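Local coordinates for protein putative mandelate racemase (Zymomonas mobilis, PDB 2OX4) that binds magnesium and is probably a lyase, a dehydratase of the mandelate racemase branch of the enolase superfamily, at residues A319-L329 with H341-Y352. Sequence-based numbering, arbitrary orientation.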
# COMPACT_ATOMS: atom_id res chain seq x y z
N ALA C 319 -6.21 26.45 27.39
CA ALA C 319 -5.35 27.64 27.38
C ALA C 319 -6.14 28.90 27.11
O ALA C 319 -5.79 29.68 26.21
CB ALA C 319 -4.21 27.49 26.37
N GLY C 320 -7.20 29.11 27.88
CA GLY C 320 -7.89 30.40 27.90
C GLY C 320 -8.50 30.67 29.27
O GLY C 320 -7.86 30.40 30.29
N THR C 321 -9.73 31.17 29.27
CA THR C 321 -10.38 31.60 30.51
C THR C 321 -10.97 30.43 31.29
O THR C 321 -10.88 29.26 30.86
CB THR C 321 -11.53 32.61 30.27
OG1 THR C 321 -12.72 31.91 29.87
CG2 THR C 321 -11.17 33.67 29.23
N GLY C 322 -11.59 30.77 32.42
CA GLY C 322 -12.30 29.80 33.25
C GLY C 322 -13.52 29.17 32.59
O GLY C 322 -13.97 28.12 33.04
N VAL C 323 -14.05 29.80 31.55
CA VAL C 323 -15.10 29.18 30.73
C VAL C 323 -14.53 27.94 30.03
O VAL C 323 -15.05 26.85 30.21
CB VAL C 323 -15.73 30.17 29.71
CG1 VAL C 323 -16.72 29.45 28.77
CG2 VAL C 323 -16.47 31.30 30.46
N ALA C 324 -13.45 28.13 29.26
CA ALA C 324 -12.73 27.01 28.64
C ALA C 324 -12.34 25.94 29.66
O ALA C 324 -12.51 24.74 29.42
CB ALA C 324 -11.50 27.51 27.90
N GLU C 325 -11.79 26.35 30.80
CA GLU C 325 -11.31 25.35 31.75
C GLU C 325 -12.43 24.52 32.37
O GLU C 325 -12.34 23.27 32.40
CB GLU C 325 -10.34 25.90 32.80
CG GLU C 325 -9.64 24.73 33.56
CD GLU C 325 -8.19 25.01 33.98
OE1 GLU C 325 -7.91 26.13 34.44
OE2 GLU C 325 -7.34 24.08 33.88
N ALA C 326 -13.48 25.19 32.84
CA ALA C 326 -14.64 24.50 33.40
C ALA C 326 -15.23 23.52 32.38
O ALA C 326 -15.53 22.38 32.72
CB ALA C 326 -15.70 25.49 33.87
N ALA C 327 -15.40 23.99 31.14
CA ALA C 327 -15.97 23.15 30.09
C ALA C 327 -15.13 21.89 29.89
O ALA C 327 -15.67 20.79 29.81
CB ALA C 327 -16.10 23.93 28.79
N SER C 328 -13.80 22.06 29.87
CA SER C 328 -12.90 20.93 29.63
C SER C 328 -13.01 19.81 30.66
O SER C 328 -12.84 18.64 30.34
CB SER C 328 -11.45 21.40 29.51
OG SER C 328 -10.93 21.81 30.77
N LEU C 329 -13.32 20.17 31.91
CA LEU C 329 -13.42 19.17 32.97
C LEU C 329 -14.62 18.25 32.74
O LEU C 329 -14.55 17.05 33.02
CB LEU C 329 -13.53 19.88 34.33
CG LEU C 329 -12.34 20.79 34.65
CD1 LEU C 329 -12.63 21.63 35.89
CD2 LEU C 329 -11.06 19.98 34.84
N HIS C 341 -4.90 16.07 32.66
CA HIS C 341 -5.46 17.41 32.42
C HIS C 341 -4.36 18.49 32.45
O HIS C 341 -3.51 18.51 33.34
CB HIS C 341 -6.56 17.74 33.43
CG HIS C 341 -7.14 19.11 33.26
ND1 HIS C 341 -8.24 19.36 32.47
CD2 HIS C 341 -6.74 20.31 33.74
CE1 HIS C 341 -8.51 20.65 32.49
NE2 HIS C 341 -7.61 21.25 33.25
N GLU C 342 -4.39 19.38 31.47
CA GLU C 342 -3.43 20.48 31.38
C GLU C 342 -3.92 21.65 32.21
O GLU C 342 -5.01 22.19 31.97
CB GLU C 342 -3.30 20.94 29.93
CG GLU C 342 -2.39 22.14 29.80
CD GLU C 342 -2.16 22.58 28.36
OE1 GLU C 342 -3.03 22.31 27.49
OE2 GLU C 342 -1.11 23.20 28.12
N HIS C 343 -3.10 22.07 33.18
CA HIS C 343 -3.44 23.28 33.92
C HIS C 343 -2.43 24.38 33.63
O HIS C 343 -1.27 24.30 34.06
CB HIS C 343 -3.58 23.01 35.42
CG HIS C 343 -4.12 24.18 36.19
ND1 HIS C 343 -5.32 24.78 35.89
CD2 HIS C 343 -3.60 24.87 37.24
CE1 HIS C 343 -5.53 25.79 36.72
NE2 HIS C 343 -4.50 25.87 37.54
N HIS C 344 -2.87 25.38 32.87
CA HIS C 344 -1.98 26.35 32.24
C HIS C 344 -1.62 27.42 33.24
O HIS C 344 -2.47 27.85 34.05
CB HIS C 344 -2.63 26.97 31.01
CG HIS C 344 -1.65 27.56 30.04
ND1 HIS C 344 -0.91 28.70 30.32
CD2 HIS C 344 -1.29 27.19 28.79
CE1 HIS C 344 -0.14 28.99 29.29
NE2 HIS C 344 -0.36 28.09 28.34
N GLN C 345 -0.36 27.86 33.19
CA GLN C 345 0.15 28.92 34.06
C GLN C 345 -0.61 30.25 33.95
O GLN C 345 -0.71 30.99 34.93
CB GLN C 345 1.67 29.10 33.88
CG GLN C 345 2.13 29.69 32.54
CD GLN C 345 2.08 31.22 32.52
OE1 GLN C 345 1.41 31.82 31.68
NE2 GLN C 345 2.78 31.86 33.46
N LYS C 346 -1.17 30.53 32.77
CA LYS C 346 -1.91 31.79 32.56
C LYS C 346 -3.09 31.95 33.53
O LYS C 346 -3.43 33.06 33.91
CB LYS C 346 -2.35 31.93 31.10
CG LYS C 346 -3.66 31.24 30.76
CD LYS C 346 -3.57 30.45 29.48
CE LYS C 346 -3.90 31.29 28.30
NZ LYS C 346 -3.13 30.87 27.10
N THR C 347 -3.69 30.84 33.96
CA THR C 347 -4.86 30.87 34.85
C THR C 347 -4.49 31.36 36.25
O THR C 347 -5.36 31.70 37.05
CB THR C 347 -5.53 29.47 34.99
OG1 THR C 347 -4.71 28.62 35.79
CG2 THR C 347 -5.75 28.83 33.63
N LEU C 348 -3.18 31.40 36.52
CA LEU C 348 -2.65 31.91 37.78
C LEU C 348 -2.49 33.44 37.81
O LEU C 348 -2.22 34.02 38.87
CB LEU C 348 -1.34 31.20 38.13
CG LEU C 348 -1.34 29.67 37.98
CD1 LEU C 348 0.07 29.10 37.90
CD2 LEU C 348 -2.16 28.97 39.07
N LEU C 349 -2.68 34.10 36.67
CA LEU C 349 -2.51 35.56 36.58
C LEU C 349 -3.84 36.26 36.87
O LEU C 349 -4.90 35.76 36.48
CB LEU C 349 -1.97 35.95 35.20
CG LEU C 349 -0.90 35.08 34.53
CD1 LEU C 349 -0.75 35.47 33.07
CD2 LEU C 349 0.44 35.16 35.25
N PRO C 350 -3.80 37.43 37.56
CA PRO C 350 -5.00 38.24 37.84
C PRO C 350 -5.80 38.72 36.62
O PRO C 350 -7.01 38.94 36.72
CB PRO C 350 -4.43 39.45 38.60
CG PRO C 350 -3.13 38.96 39.18
CD PRO C 350 -2.58 38.02 38.14
N GLU C 351 -5.14 38.90 35.47
CA GLU C 351 -5.83 39.30 34.23
C GLU C 351 -6.80 38.22 33.74
O GLU C 351 -7.79 38.51 33.05
CB GLU C 351 -4.84 39.62 33.13
CG GLU C 351 -3.87 38.48 32.77
CD GLU C 351 -2.60 39.01 32.16
OE1 GLU C 351 -2.11 38.42 31.17
OE2 GLU C 351 -2.10 40.04 32.66
N TYR C 352 -6.51 36.97 34.09
CA TYR C 352 -7.41 35.87 33.78
C TYR C 352 -8.44 35.61 34.89
O TYR C 352 -9.62 35.40 34.60
CB TYR C 352 -6.63 34.61 33.36
CG TYR C 352 -6.38 34.57 31.86
CD1 TYR C 352 -5.15 34.97 31.32
CD2 TYR C 352 -7.38 34.16 30.98
CE1 TYR C 352 -4.94 34.94 29.93
CE2 TYR C 352 -7.18 34.13 29.61
CZ TYR C 352 -5.96 34.52 29.09
OH TYR C 352 -5.79 34.48 27.71
O HOH W 1 -10.53 33.11 33.67
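E325 gathers H341 and H343 against helix 322-329, a worked example of how one buried carboxylate can tie a helix to a strand of the modified TIM barrel of the enolase superfamily. Helix 322-329 and strand 341-344 run nearly antiparallel, and the strand pairs with strand 126-131 of the barrel. Two His-carboxylate hydrogen bonds end on E325 OE2. H341 NE2 donates to its anti lone pair over 2.9 Å, almost straight at 175°, while H343 ND1 reaches the syn side, also at 2.9 Å but 23° out of the carboxylate plane. CG anti to the backbone N (chi1 -168°) sends the E325 side chain to the strand, a bend at chi2 follows, and two donors fix the rotation of its carboxylate. The far nitrogens of the imidazoles are also engaged, H341 ND1 by E332 and H343 NE2 by Q361, so each ring is pinned at two edges.

L329 CD2 lies over one face of H341, 3.9 Å from the ring centroid, a CH-pi contact. The methyl T347 CG2 lies beside E325 OE1, at 3.6 Å. Nearby, the side chain of E342 lies about 5 Å from the bound magnesium ion, its OE2 held by S131 OG and salt-bridged to K166.

At loop 319-321, the Y352 ring lies against G320 and T321, its CE2 3.7 Å from G320 C. A water links G322 N to Y352 O. Through the bent chain of K346, NZ donates a hydrogen bond of 3.0 Å to A319 O, from above the carbonyl plane.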